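3-phosphoshikimate 1-carboxyvinyltransferase (Streptomyces sviceus, PDB 7M0O) probably catalyses transfer of the enolpyruvyl group of phosphoenolpyruvate to the 5-hydroxyl of shikimate-3-phosphate, the sixth step of chorismate biosynthesis. Local coordinates at residues 37-42 with 83-88; 97-102 with 131-136; 228-233 with 256-261; 285-290 with 312-317. One frame throughout, in Å; residues are numbered along the deposited sequence.

Contact 1 (37-42 with 83-88)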
loop_
_atom_site.group_PDB
_atom_site.type_symbol
_atom_site.label_atom_id
_atom_site.label_comp_id
_atom_site.label_asym_id
_atom_site.label_seq_id
_atom_site.Cartn_x
_atom_site.Cartn_y
_atom_site.Cartn_z
ATOM N N GLU A 37 0.816 -11.492 10.175
ATOM C CA GLU A 37 0.996 -12.485 11.229
ATOM C C GLU A 37 1.309 -13.857 10.641
ATOM O O GLU A 37 2.205 -14.557 11.124
ATOM C CB GLU A 37 -0.246 -12.542 12.124
ATOM C CG GLU A 37 -0.111 -13.468 13.336
ATOM C CD GLU A 37 0.736 -12.861 14.449
ATOM O OE1 GLU A 37 0.910 -11.615 14.454
ATOM O OE2 GLU A 37 1.214 -13.630 15.325
ATOM N N GLY A 38 0.583 -14.255 9.592
ATOM C CA GLY A 38 0.874 -15.519 8.938
ATOM C C GLY A 38 2.244 -15.545 8.276
ATOM O O GLY A 38 2.908 -16.591 8.265
ATOM N N PHE A 39 2.682 -14.406 7.732
ATOM C CA PHE A 39 4.037 -14.292 7.179
ATOM C C PHE A 39 5.078 -14.572 8.255
ATOM O O PHE A 39 5.981 -15.402 8.071
ATOM C CB PHE A 39 4.234 -12.889 6.583
ATOM C CG PHE A 39 5.339 -12.775 5.531
ATOM C CD1 PHE A 39 5.092 -12.118 4.340
ATOM C CD2 PHE A 39 6.620 -13.241 5.777
ATOM C CE1 PHE A 39 6.102 -11.961 3.384
ATOM C CE2 PHE A 39 7.632 -13.100 4.830
ATOM C CZ PHE A 39 7.372 -12.458 3.637
ATOM N N ALA A 40 4.972 -13.869 9.387
ATOM C CA ALA A 40 5.867 -14.112 10.512
ATOM C C ALA A 40 5.826 -15.568 10.953
ATOM O O ALA A 40 6.873 -16.174 11.200
ATOM C CB ALA A 40 5.503 -13.187 11.678
ATOM N N GLU A 41 4.618 -16.143 11.088
ATOM C CA GLU A 41 4.504 -17.547 11.480
ATOM C C GLU A 41 5.181 -18.468 10.468
ATOM O O GLU A 41 5.813 -19.462 10.845
ATOM C CB GLU A 41 3.036 -17.960 11.625
ATOM C CG GLU A 41 2.222 -17.220 12.698
ATOM C CD GLU A 41 0.737 -17.605 12.675
ATOM O OE1 GLU A 41 0.402 -18.680 12.129
ATOM O OE2 GLU A 41 -0.102 -16.828 13.191
ATOM N N GLY A 42 5.014 -18.177 9.177
ATOM C CA GLY A 42 5.644 -18.991 8.153
ATOM C C GLY A 42 7.152 -18.909 8.222
ATOM O O GLY A 42 7.844 -19.917 8.064
ATOM N N ARG A 83 2.582 -15.562 -1.907
ATOM C CA ARG A 83 3.491 -15.321 -3.022
ATOM C C ARG A 83 4.934 -15.120 -2.586
ATOM O O ARG A 83 5.846 -15.656 -3.225
ATOM C CB ARG A 83 3.030 -14.101 -3.826
ATOM C CG ARG A 83 1.657 -14.293 -4.429
ATOM C CD ARG A 83 0.906 -12.974 -4.507
ATOM N NE ARG A 83 -0.398 -13.136 -5.143
ATOM C CZ ARG A 83 -1.264 -12.146 -5.333
ATOM N NH1 ARG A 83 -0.974 -10.916 -4.927
ATOM N NH2 ARG A 83 -2.421 -12.390 -5.928
ATOM N N PHE A 84 5.170 -14.394 -1.489
ATOM C CA PHE A 84 6.540 -14.077 -1.090
ATOM C C PHE A 84 7.238 -15.250 -0.409
ATOM O O PHE A 84 8.441 -15.440 -0.598
ATOM C CB PHE A 84 6.561 -12.868 -0.153
ATOM C CG PHE A 84 6.377 -11.550 -0.843
ATOM C CD1 PHE A 84 6.101 -11.481 -2.204
ATOM C CD2 PHE A 84 6.495 -10.367 -0.126
ATOM C CE1 PHE A 84 5.934 -10.260 -2.830
ATOM C CE2 PHE A 84 6.325 -9.132 -0.745
ATOM C CZ PHE A 84 6.048 -9.078 -2.099
ATOM N N LEU A 85 6.540 -16.021 0.426
ATOM C CA LEU A 85 7.215 -17.145 1.076
ATOM C C LEU A 85 7.703 -18.198 0.082
ATOM O O LEU A 85 8.841 -18.665 0.235
ATOM C CB LEU A 85 6.311 -17.763 2.151
ATOM C CG LEU A 85 6.257 -17.007 3.478
ATOM C CD1 LEU A 85 5.654 -17.880 4.561
ATOM C CD2 LEU A 85 7.640 -16.517 3.913
ATOM N N PRO A 86 6.927 -18.629 -0.918
ATOM C CA PRO A 86 7.501 -19.557 -1.913
ATOM C C PRO A 86 8.683 -18.979 -2.650
ATOM O O PRO A 86 9.605 -19.720 -3.020
ATOM C CB PRO A 86 6.328 -19.823 -2.858
ATOM C CG PRO A 86 5.101 -19.606 -1.988
ATOM C CD PRO A 86 5.476 -18.443 -1.118
ATOM N N THR A 87 8.672 -17.667 -2.882
ATOM C CA THR A 87 9.796 -17.016 -3.554
ATOM C C THR A 87 11.062 -17.077 -2.705
ATOM O O THR A 87 12.141 -17.441 -3.194
ATOM C CB THR A 87 9.440 -15.564 -3.868
ATOM O OG1 THR A 87 8.295 -15.505 -4.717
ATOM C CG2 THR A 87 10.631 -14.840 -4.539
ATOM N N LEU A 88 10.963 -16.670 -1.437
ATOM C CA LEU A 88 12.086 -16.802 -0.508
ATOM C C LEU A 88 12.599 -18.232 -0.437
ATOM O O LEU A 88 13.812 -18.478 -0.444
ATOM C CB LEU A 88 11.654 -16.363 0.889
ATOM C CG LEU A 88 11.704 -14.877 1.186
ATOM C CD1 LEU A 88 10.883 -14.610 2.457
ATOM C CD2 LEU A 88 13.161 -14.433 1.364
#

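Contact 2 (97-102 with 131-136)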
loop_
_atom_site.group_PDB
_atom_site.type_symbol
_atom_site.label_atom_id
_atom_site.label_comp_id
_atom_site.label_asym_id
_atom_site.label_seq_id
_atom_site.Cartn_x
_atom_site.Cartn_y
_atom_site.Cartn_z
ATOM N N ARG A 97 6.606 -27.592 1.250
ATOM C CA ARG A 97 5.241 -27.865 0.802
ATOM C C ARG A 97 4.332 -26.739 1.291
ATOM O O ARG A 97 4.107 -26.595 2.497
ATOM C CB ARG A 97 4.770 -29.224 1.316
ATOM C CG ARG A 97 5.559 -30.394 0.753
ATOM C CD ARG A 97 5.211 -31.706 1.444
ATOM N NE ARG A 97 5.645 -31.698 2.836
ATOM C CZ ARG A 97 6.861 -32.047 3.242
ATOM N NH1 ARG A 97 7.771 -32.444 2.358
ATOM N NH2 ARG A 97 7.166 -31.998 4.534
ATOM N N PHE A 98 3.814 -25.943 0.355
ATOM C CA PHE A 98 2.966 -24.802 0.677
ATOM C C PHE A 98 1.494 -25.138 0.468
ATOM O O PHE A 98 1.128 -25.910 -0.423
ATOM C CB PHE A 98 3.345 -23.595 -0.188
ATOM C CG PHE A 98 4.690 -23.011 0.148
ATOM C CD1 PHE A 98 5.837 -23.424 -0.512
ATOM C CD2 PHE A 98 4.803 -22.026 1.121
ATOM C CE1 PHE A 98 7.081 -22.881 -0.194
ATOM C CE2 PHE A 98 6.046 -21.478 1.435
ATOM C CZ PHE A 98 7.185 -21.914 0.774
ATOM N N ASP A 99 0.651 -24.553 1.311
ATOM C CA ASP A 99 -0.789 -24.638 1.134
ATOM C C ASP A 99 -1.399 -23.341 1.652
ATOM O O ASP A 99 -0.740 -22.544 2.323
ATOM C CB ASP A 99 -1.381 -25.872 1.847
ATOM C CG ASP A 99 -2.711 -26.285 1.270
ATOM O OD1 ASP A 99 -3.132 -25.675 0.258
ATOM O OD2 ASP A 99 -3.342 -27.209 1.840
ATOM N N ALA A 100 -2.665 -23.121 1.327
ATOM C CA ALA A 100 -3.357 -21.930 1.798
ATOM C C ALA A 100 -4.755 -22.331 2.253
ATOM O O ALA A 100 -5.145 -23.490 2.166
ATOM C CB ALA A 100 -3.378 -20.858 0.703
ATOM N N SER A 101 -5.501 -21.367 2.766
ATOM C CA SER A 101 -6.870 -21.634 3.158
ATOM C C SER A 101 -7.691 -22.008 1.923
ATOM O O SER A 101 -7.318 -21.675 0.792
ATOM C CB SER A 101 -7.454 -20.400 3.840
ATOM O OG SER A 101 -7.686 -19.383 2.891
ATOM N N PRO A 102 -8.799 -22.717 2.105
ATOM C CA PRO A 102 -9.624 -23.080 0.935
ATOM C C PRO A 102 -10.018 -21.876 0.094
ATOM O O PRO A 102 -10.099 -21.968 -1.137
ATOM C CB PRO A 102 -10.830 -23.774 1.582
ATOM C CG PRO A 102 -10.262 -24.350 2.885
ATOM C CD PRO A 102 -9.278 -23.334 3.359
ATOM N N HIS A 131 -2.007 -22.638 -8.733
ATOM C CA HIS A 131 -2.652 -22.568 -7.426
ATOM C C HIS A 131 -1.832 -23.279 -6.350
ATOM O O HIS A 131 -1.096 -24.229 -6.626
ATOM C CB HIS A 131 -4.046 -23.216 -7.478
ATOM C CG HIS A 131 -4.996 -22.540 -8.412
ATOM N ND1 HIS A 131 -6.079 -21.818 -7.965
ATOM C CD2 HIS A 131 -5.038 -22.481 -9.766
ATOM C CE1 HIS A 131 -6.739 -21.328 -8.999
ATOM N NE2 HIS A 131 -6.137 -21.726 -10.105
ATOM N N HIS A 132 -1.973 -22.808 -5.114
ATOM C CA HIS A 132 -1.698 -23.647 -3.954
ATOM C C HIS A 132 -2.712 -24.797 -3.888
ATOM O O HIS A 132 -3.863 -24.643 -4.297
ATOM C CB HIS A 132 -1.767 -22.819 -2.669
ATOM C CG HIS A 132 -0.595 -21.905 -2.490
ATOM N ND1 HIS A 132 0.602 -22.339 -1.960
ATOM C CD2 HIS A 132 -0.417 -20.599 -2.806
ATOM C CE1 HIS A 132 1.462 -21.333 -1.942
ATOM N NE2 HIS A 132 0.870 -20.268 -2.452
ATOM N N PRO A 133 -2.314 -25.964 -3.360
ATOM C CA PRO A 133 -1.003 -26.286 -2.786
ATOM C C PRO A 133 0.078 -26.453 -3.857
ATOM O O PRO A 133 -0.204 -26.837 -4.994
ATOM C CB PRO A 133 -1.266 -27.605 -2.037
ATOM C CG PRO A 133 -2.436 -28.201 -2.730
ATOM C CD PRO A 133 -3.291 -27.051 -3.158
ATOM N N LEU A 134 1.314 -26.132 -3.486
ATOM C CA LEU A 134 2.440 -26.310 -4.391
ATOM C C LEU A 134 3.673 -26.675 -3.587
ATOM O O LEU A 134 3.792 -26.335 -2.403
ATOM C CB LEU A 134 2.695 -25.054 -5.226
ATOM C CG LEU A 134 2.930 -23.757 -4.454
ATOM C CD1 LEU A 134 4.435 -23.572 -4.181
ATOM C CD2 LEU A 134 2.381 -22.576 -5.223
ATOM N N THR A 135 4.609 -27.340 -4.246
ATOM C CA THR A 135 5.788 -27.874 -3.581
ATOM C C THR A 135 7.038 -27.356 -4.281
ATOM O O THR A 135 7.150 -27.475 -5.503
ATOM C CB THR A 135 5.732 -29.403 -3.586
ATOM O OG1 THR A 135 4.579 -29.819 -2.839
ATOM C CG2 THR A 135 6.990 -30.007 -2.959
ATOM N N VAL A 136 7.961 -26.775 -3.510
ATOM C CA VAL A 136 9.245 -26.295 -4.027
ATOM C C VAL A 136 10.365 -27.190 -3.516
ATOM O O VAL A 136 10.651 -27.220 -2.310
ATOM C CB VAL A 136 9.529 -24.839 -3.627
ATOM C CG1 VAL A 136 10.868 -24.377 -4.245
ATOM C CG2 VAL A 136 8.376 -23.911 -4.008
HETATM O O HOH W 1 2.157 -28.706 -1.266
#

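Contact 3 (228-233 with 256-261)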
loop_
_atom_site.group_PDB
_atom_site.type_symbol
_atom_site.label_atom_id
_atom_site.label_comp_id
_atom_site.label_asym_id
_atom_site.label_seq_id
_atom_site.Cartn_x
_atom_site.Cartn_y
_atom_site.Cartn_z
ATOM N N TYR A 228 -7.287 11.716 5.115
ATOM C CA TYR A 228 -8.536 12.115 5.755
ATOM C C TYR A 228 -8.276 12.850 7.055
ATOM O O TYR A 228 -9.007 13.787 7.391
ATOM C CB TYR A 228 -9.429 10.886 6.009
ATOM C CG TYR A 228 -9.527 10.048 4.770
ATOM C CD1 TYR A 228 -10.276 10.487 3.681
ATOM C CD2 TYR A 228 -8.822 8.855 4.660
ATOM C CE1 TYR A 228 -10.335 9.743 2.520
ATOM C CE2 TYR A 228 -8.878 8.102 3.494
ATOM C CZ TYR A 228 -9.626 8.560 2.437
ATOM O OH TYR A 228 -9.661 7.821 1.283
ATOM N N PHE A 229 -7.215 12.475 7.771
ATOM C CA PHE A 229 -6.931 13.116 9.045
ATOM C C PHE A 229 -6.257 14.470 8.817
ATOM O O PHE A 229 -6.600 15.454 9.479
ATOM C CB PHE A 229 -6.106 12.153 9.920
ATOM C CG PHE A 229 -6.864 10.888 10.289
ATOM C CD1 PHE A 229 -7.478 10.761 11.524
ATOM C CD2 PHE A 229 -7.031 9.868 9.366
ATOM C CE1 PHE A 229 -8.213 9.616 11.847
ATOM C CE2 PHE A 229 -7.778 8.745 9.666
ATOM C CZ PHE A 229 -8.371 8.615 10.921
ATOM N N PHE A 230 -5.382 14.552 7.808
ATOM C CA PHE A 230 -4.818 15.832 7.390
ATOM C C PHE A 230 -5.917 16.802 6.935
ATOM O O PHE A 230 -5.881 17.991 7.268
ATOM C CB PHE A 230 -3.807 15.620 6.258
ATOM C CG PHE A 230 -2.481 15.001 6.673
ATOM C CD1 PHE A 230 -1.858 15.320 7.871
ATOM C CD2 PHE A 230 -1.841 14.134 5.815
ATOM C CE1 PHE A 230 -0.614 14.747 8.201
ATOM C CE2 PHE A 230 -0.600 13.570 6.130
ATOM C CZ PHE A 230 0.006 13.881 7.320
ATOM N N ALA A 231 -6.885 16.318 6.140
ATOM C CA ALA A 231 -7.979 17.170 5.660
ATOM C C ALA A 231 -8.842 17.696 6.803
ATOM O O ALA A 231 -9.259 18.866 6.789
ATOM C CB ALA A 231 -8.853 16.398 4.672
ATOM N N ALA A 232 -9.153 16.841 7.776
ATOM C CA ALA A 232 -9.919 17.279 8.945
ATOM C C ALA A 232 -9.228 18.445 9.650
ATOM O O ALA A 232 -9.882 19.414 10.071
ATOM C CB ALA A 232 -10.106 16.102 9.908
ATOM N N ALA A 233 -7.894 18.391 9.759
ATOM C CA ALA A 233 -7.176 19.483 10.408
ATOM C C ALA A 233 -7.229 20.756 9.571
ATOM O O ALA A 233 -7.415 21.849 10.109
ATOM C CB ALA A 233 -5.727 19.074 10.675
ATOM N N GLY A 256 1.747 13.851 -1.077
ATOM C CA GLY A 256 1.596 15.093 -1.832
ATOM C C GLY A 256 0.234 15.760 -1.694
ATOM O O GLY A 256 0.083 16.924 -2.095
ATOM N N PHE A 257 -0.760 15.062 -1.150
ATOM C CA PHE A 257 -2.025 15.710 -0.861
ATOM C C PHE A 257 -1.830 16.917 0.057
ATOM O O PHE A 257 -2.561 17.908 -0.053
ATOM C CB PHE A 257 -3.001 14.687 -0.264
ATOM C CG PHE A 257 -4.343 15.266 0.124
ATOM C CD1 PHE A 257 -5.254 15.656 -0.852
ATOM C CD2 PHE A 257 -4.701 15.399 1.463
ATOM C CE1 PHE A 257 -6.489 16.164 -0.508
ATOM C CE2 PHE A 257 -5.923 15.910 1.826
ATOM C CZ PHE A 257 -6.831 16.310 0.844
ATOM N N VAL A 258 -0.840 16.877 0.962
ATOM C CA VAL A 258 -0.727 17.998 1.900
ATOM C C VAL A 258 -0.223 19.261 1.212
ATOM O O VAL A 258 -0.454 20.362 1.718
ATOM C CB VAL A 258 0.160 17.675 3.124
ATOM C CG1 VAL A 258 -0.343 16.446 3.864
ATOM C CG2 VAL A 258 1.638 17.528 2.738
ATOM N N ASP A 259 0.455 19.130 0.071
ATOM C CA ASP A 259 0.857 20.306 -0.691
ATOM C C ASP A 259 -0.359 21.026 -1.266
ATOM O O ASP A 259 -0.341 22.254 -1.401
ATOM C CB ASP A 259 1.832 19.898 -1.802
ATOM C CG ASP A 259 3.123 19.312 -1.258
ATOM O OD1 ASP A 259 3.619 19.828 -0.240
ATOM O OD2 ASP A 259 3.642 18.330 -1.843
ATOM N N VAL A 260 -1.424 20.276 -1.577
ATOM C CA VAL A 260 -2.706 20.872 -1.963
ATOM C C VAL A 260 -3.319 21.619 -0.784
ATOM O O VAL A 260 -3.808 22.745 -0.925
ATOM C CB VAL A 260 -3.663 19.790 -2.496
ATOM C CG1 VAL A 260 -4.999 20.420 -2.891
ATOM C CG2 VAL A 260 -3.044 19.057 -3.704
ATOM N N LEU A 261 -3.329 20.995 0.394
ATOM C CA LEU A 261 -3.860 21.677 1.574
ATOM C C LEU A 261 -3.109 22.979 1.859
ATOM O O LEU A 261 -3.726 23.994 2.212
ATOM C CB LEU A 261 -3.801 20.753 2.792
ATOM C CG LEU A 261 -4.632 19.472 2.682
ATOM C CD1 LEU A 261 -4.458 18.639 3.943
ATOM C CD2 LEU A 261 -6.121 19.766 2.400
#

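Contact 4 (285-290 with 312-317)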
loop_
_atom_site.group_PDB
_atom_site.type_symbol
_atom_site.label_atom_id
_atom_site.label_comp_id
_atom_site.label_asym_id
_atom_site.label_seq_id
_atom_site.Cartn_x
_atom_site.Cartn_y
_atom_site.Cartn_z
ATOM N N GLY A 285 -10.258 28.317 -2.553
ATOM C CA GLY A 285 -10.472 27.522 -3.744
ATOM C C GLY A 285 -9.280 27.544 -4.682
ATOM O O GLY A 285 -8.412 28.418 -4.630
ATOM N N LEU A 286 -9.247 26.556 -5.570
ATOM C CA LEU A 286 -8.117 26.381 -6.471
ATOM C C LEU A 286 -8.490 25.364 -7.536
ATOM O O LEU A 286 -9.512 24.678 -7.445
ATOM C CB LEU A 286 -6.845 25.919 -5.749
ATOM C CG LEU A 286 -6.875 24.829 -4.666
ATOM C CD1 LEU A 286 -7.386 23.486 -5.157
ATOM C CD2 LEU A 286 -5.497 24.668 -4.034
ATOM N N THR A 287 -7.624 25.278 -8.535
ATOM C CA THR A 287 -7.585 24.174 -9.480
ATOM C C THR A 287 -6.407 23.285 -9.125
ATOM O O THR A 287 -5.293 23.781 -8.943
ATOM C CB THR A 287 -7.433 24.689 -10.907
ATOM O OG1 THR A 287 -8.607 25.416 -11.273
ATOM C CG2 THR A 287 -7.229 23.516 -11.865
ATOM N N ALA A 288 -6.642 21.976 -9.046
ATOM C CA ALA A 288 -5.594 21.031 -8.682
ATOM C C ALA A 288 -5.563 19.892 -9.694
ATOM O O ALA A 288 -6.580 19.229 -9.929
ATOM C CB ALA A 288 -5.817 20.493 -7.263
ATOM N N ASN A 289 -4.403 19.671 -10.297
ATOM C CA ASN A 289 -4.192 18.480 -11.113
ATOM C C ASN A 289 -3.850 17.336 -10.169
ATOM O O ASN A 289 -2.787 17.348 -9.539
ATOM C CB ASN A 289 -3.077 18.737 -12.126
ATOM C CG ASN A 289 -2.781 17.536 -13.007
ATOM O OD1 ASN A 289 -2.726 16.391 -12.548
ATOM N ND2 ASN A 289 -2.565 17.800 -14.289
ATOM N N MET A 290 -4.749 16.345 -10.050
ATOM C CA MET A 290 -4.536 15.250 -9.106
ATOM C C MET A 290 -4.248 13.912 -9.790
ATOM O O MET A 290 -4.478 12.851 -9.204
ATOM C CB MET A 290 -5.734 15.143 -8.154
ATOM C CG MET A 290 -5.887 16.397 -7.283
ATOM S SD MET A 290 -7.147 16.304 -5.954
ATOM C CE MET A 290 -6.257 15.448 -4.646
ATOM N N ARG A 312 -11.653 23.016 -8.574
ATOM C CA ARG A 312 -11.678 22.247 -9.810
ATOM C C ARG A 312 -10.555 21.223 -9.778
ATOM O O ARG A 312 -9.375 21.596 -9.699
ATOM C CB ARG A 312 -11.551 23.165 -11.022
ATOM C CG ARG A 312 -11.701 22.433 -12.355
ATOM C CD ARG A 312 -11.756 23.410 -13.513
ATOM N NE ARG A 312 -11.618 22.781 -14.826
ATOM C CZ ARG A 312 -12.632 22.596 -15.667
ATOM N NH1 ARG A 312 -13.852 22.987 -15.332
ATOM N NH2 ARG A 312 -12.418 22.038 -16.851
ATOM N N ILE A 313 -10.916 19.943 -9.865
ATOM C CA ILE A 313 -9.954 18.843 -9.848
ATOM C C ILE A 313 -9.808 18.319 -11.273
ATOM O O ILE A 313 -10.795 17.902 -11.886
ATOM C CB ILE A 313 -10.395 17.733 -8.878
ATOM C CG1 ILE A 313 -10.559 18.284 -7.460
ATOM C CG2 ILE A 313 -9.382 16.582 -8.860
ATOM C CD1 ILE A 313 -11.021 17.209 -6.471
ATOM N N GLU A 314 -8.582 18.350 -11.816
ATOM C CA GLU A 314 -8.353 18.081 -13.227
ATOM C C GLU A 314 -7.437 16.875 -13.407
ATOM O O GLU A 314 -6.687 16.496 -12.500
ATOM C CB GLU A 314 -7.723 19.299 -13.939
ATOM C CG GLU A 314 -8.684 20.446 -14.125
ATOM C CD GLU A 314 -8.073 21.636 -14.834
ATOM O OE1 GLU A 314 -6.829 21.714 -14.944
ATOM O OE2 GLU A 314 -8.853 22.508 -15.264
ATOM N N ASP A 315 -7.520 16.272 -14.604
ATOM C CA ASP A 315 -6.629 15.189 -15.028
ATOM C C ASP A 315 -6.853 13.919 -14.203
ATOM O O ASP A 315 -5.905 13.198 -13.880
ATOM C CB ASP A 315 -5.163 15.632 -14.976
ATOM C CG ASP A 315 -4.280 14.953 -16.035
ATOM O OD1 ASP A 315 -4.750 14.072 -16.801
ATOM O OD2 ASP A 315 -3.084 15.310 -16.095
ATOM N N VAL A 316 -8.119 13.610 -13.903
ATOM C CA VAL A 316 -8.443 12.462 -13.068
ATOM C C VAL A 316 -9.342 11.491 -13.831
ATOM O O VAL A 316 -10.282 10.927 -13.265
ATOM C CB VAL A 316 -9.092 12.896 -11.734
ATOM C CG1 VAL A 316 -8.020 13.455 -10.799
ATOM C CG2 VAL A 316 -10.213 13.945 -11.951
ATOM N N ALA A 317 -9.033 11.267 -15.116
ATOM C CA ALA A 317 -9.681 10.185 -15.850
ATOM C C ALA A 317 -9.575 8.860 -15.111
ATOM O O ALA A 317 -10.517 8.052 -15.143
ATOM C CB ALA A 317 -9.062 10.042 -17.248
#

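Contact 1 (37-42 with 83-88)
Phe39 and Leu85, whose CA atoms lie 7.4 Å apart, mark the nearest backbone approach between helices 34-45 and 79-90. The two segment axes run almost parallel, 21° apart in direction, and come within 10.7 Å of each other. Such side-by-side buried helices belong to the EPSP synthase fold, in which parallel helices fill the interior of each globular half and sheets lie outside them. Helix 79-90 is kinked at Pro86, whose nitrogen makes no bond to the preceding turn.

Phe39 contributes the largest share of the packing. Its CG stands anti to the backbone N (chi1 -158°), which turns the ring toward helix 79-90 although the bond from CA to CB does not point at it. Leu85 lies over one face of that ring with its CG, while its CD2 reaches Phe39 CE2 at 3.5 Å. The CE1 corner of the ring meets Phe84: Phe39 CE1 is 3.7 Å from Phe84 CB, which approaches obliquely, and Phe84 CD2 lies at the ring edge, in its plane. Reducing Phe39 to an alanine would probably open a gap between the helices and leave Leu85 CD2 and Phe84 CB without their aromatic partner.

Leu15 of helix 8-20 also packs on Phe39, and Phe84 lies close to Gln155, a predicted substrate-binding residue. The absence of a side chain at Gly42 suits this packing, since a modelled CB would clash with Leu85; Gly42 CA itself sits 3.8 Å from Leu85 CD1.

Contact 2 (97-102 with 131-136)
Phe98 and Leu134 form an antiparallel hydrogen-bonded pair: Phe98 N donates to Leu134 O at 2.8 Å (160° at the hydrogen), and Leu134 N returns a bond to Phe98 O at 3.1 Å, from well off the carbonyl plane. A water also donates to Phe98 O and to Thr135 OG1, so two donors serve that carbonyl. On the buried face, Phe98 CD1 packs on Leu134 CD1 at 3.9 Å. Phe98 CB meets the edge of the His132 ring, 3.4 Å from His132 CE1, while Leu134 CD2 sits over one face of that imidazole, offset toward its rim. Asp99 turns CG anti to the backbone N (chi1 -158°), which brings Asp99 OD1 alongside cis-linked Pro133, 3.5 Å from Pro133 CB.

Further out, His132 NE2 is hydrogen-bonded to Ala82 O, fixing the ring's rotation; His132 ND1 is buried without a partner, consistent with a neutral ring. Salt bridges anchor Arg97 to Asp72 and Glu70, and Asp99 to Arg105, while Thr135 OG1 bonds Glu126. Leu85, Pro86 and Ala89 of helix 79-90 pack against Phe98. The pair joins the two central strands of a four-stranded mixed sheet, ordered 70-74, 95-99, 134-139, 122-125 and backed by a helix as in the EPSP synthase fold.

Contact 3 (228-233 with 256-261)
Val258 presses a methyl group onto the flat side of Phe230. Its CG1 lies 3.8 Å from the ring centroid and 30° off the ring normal, the geometry of a CH-pi contact, and is displaced toward one side of the ring, where Val258 CG1 comes within 3.4 Å of Phe230 CD2. That methyl stands beside the backbone N of its own residue (chi1 -56°), pointing across the gap, and the side chains of Phe230 and Val258 meet at a slant.

A second aromatic ring is used differently. Phe257 offers its edge, with CE2 4.1 Å from Ala231 CB and the methyl near the ring plane. One phenylalanine from each helix therefore takes part, Phe230 receiving a methyl over its face and Phe257 meeting one at its rim.

Leu261 completes the interface one turn beyond Phe257. Its CD1 reaches Phe230 CB at 3.9 Å and also rests against the backbone, 3.7 Å from Phe230 O and 4.0 Å from Ala231 N. No hydrogen bond crosses the interface, so shape and apolar contact alone join the segments.

The segment axes are close to parallel, 8° apart in direction and 10.4 Å at closest approach, as in the EPSP synthase fold, where near-parallel helices are buried inside each globular half. On one flank, Thr299 of helix 297-303 touches both Ala231 and Phe257, and Ile303 touches Leu261. On the other, Val277 of strand 274-278 packs on both Phe230 and Val258, so the helix pair is held between a third helix and a strand.

Contact 4 (285-290 with 312-317)
Arg312 O receives Ala288 N at 2.8 Å, almost straight down its C=O bond, and also a CA-H...O contact from Thr287 CA at 3.1 Å. Ala288 O likewise accepts Glu314 N at 2.9 Å and is approached by Ile313 CA. With Arg312 N on Leu286 O and Met290 N on Glu314 O, these bonds zip strands 286-289 and 311-314 in parallel; helix 297-303 makes the beta-alpha-beta crossover.

At the strand ends, Asn289 ND2 donates to the anti lone pair of Asp315 OD2 at 3.1 Å, with amide and carboxylate planes 74° apart; Asn289 OD1 bonds Arg291 N. On the face of Ala288 and Ile313, Met290 SD lies 3.7 Å from Ile313 CG2, beside Leu300 of the helix.

On the other face, Thr287 CG2 lies 3.6 Å from Glu314 OE1. Glu314 CG stands anti to the carbonyl carbon (chi1 -72°) and the chain runs extended, letting Glu314 OE2 take Arg312 NE at 2.8 Å in the guanidinium plane. Replacing Glu314 by an alanine would probably deprive Arg312 NE of its carboxylate, leaving Glu349 at NH1 and the cation-pi contact with Trp347 to hold the guanidinium. Charge there is thus probably balanced, while the Ala288 face is apolar.

The contacts follow one another along the chain, each closing before the next opens, and fall into two groups on opposite sides of the chain's centre. Contacts 1 and 2 have centres 12 Å apart, and helix 79-90 of contact 1, which precedes strand 95-99 in the chain, packs on contact 2: Pro86 CA lies 3.6 Å from Phe98 CZ. Contacts 3 and 4, 15 Å apart between centres, meet where Phe257 CD1 lies 3.9 Å from Met290 CE. Between the groups the nearest atoms are at least about 22 Å apart. This matches the two-lobed EPSP synthase architecture, each lobe combining buried helices with outer sheets, and the substrates of this family bind between the lobes.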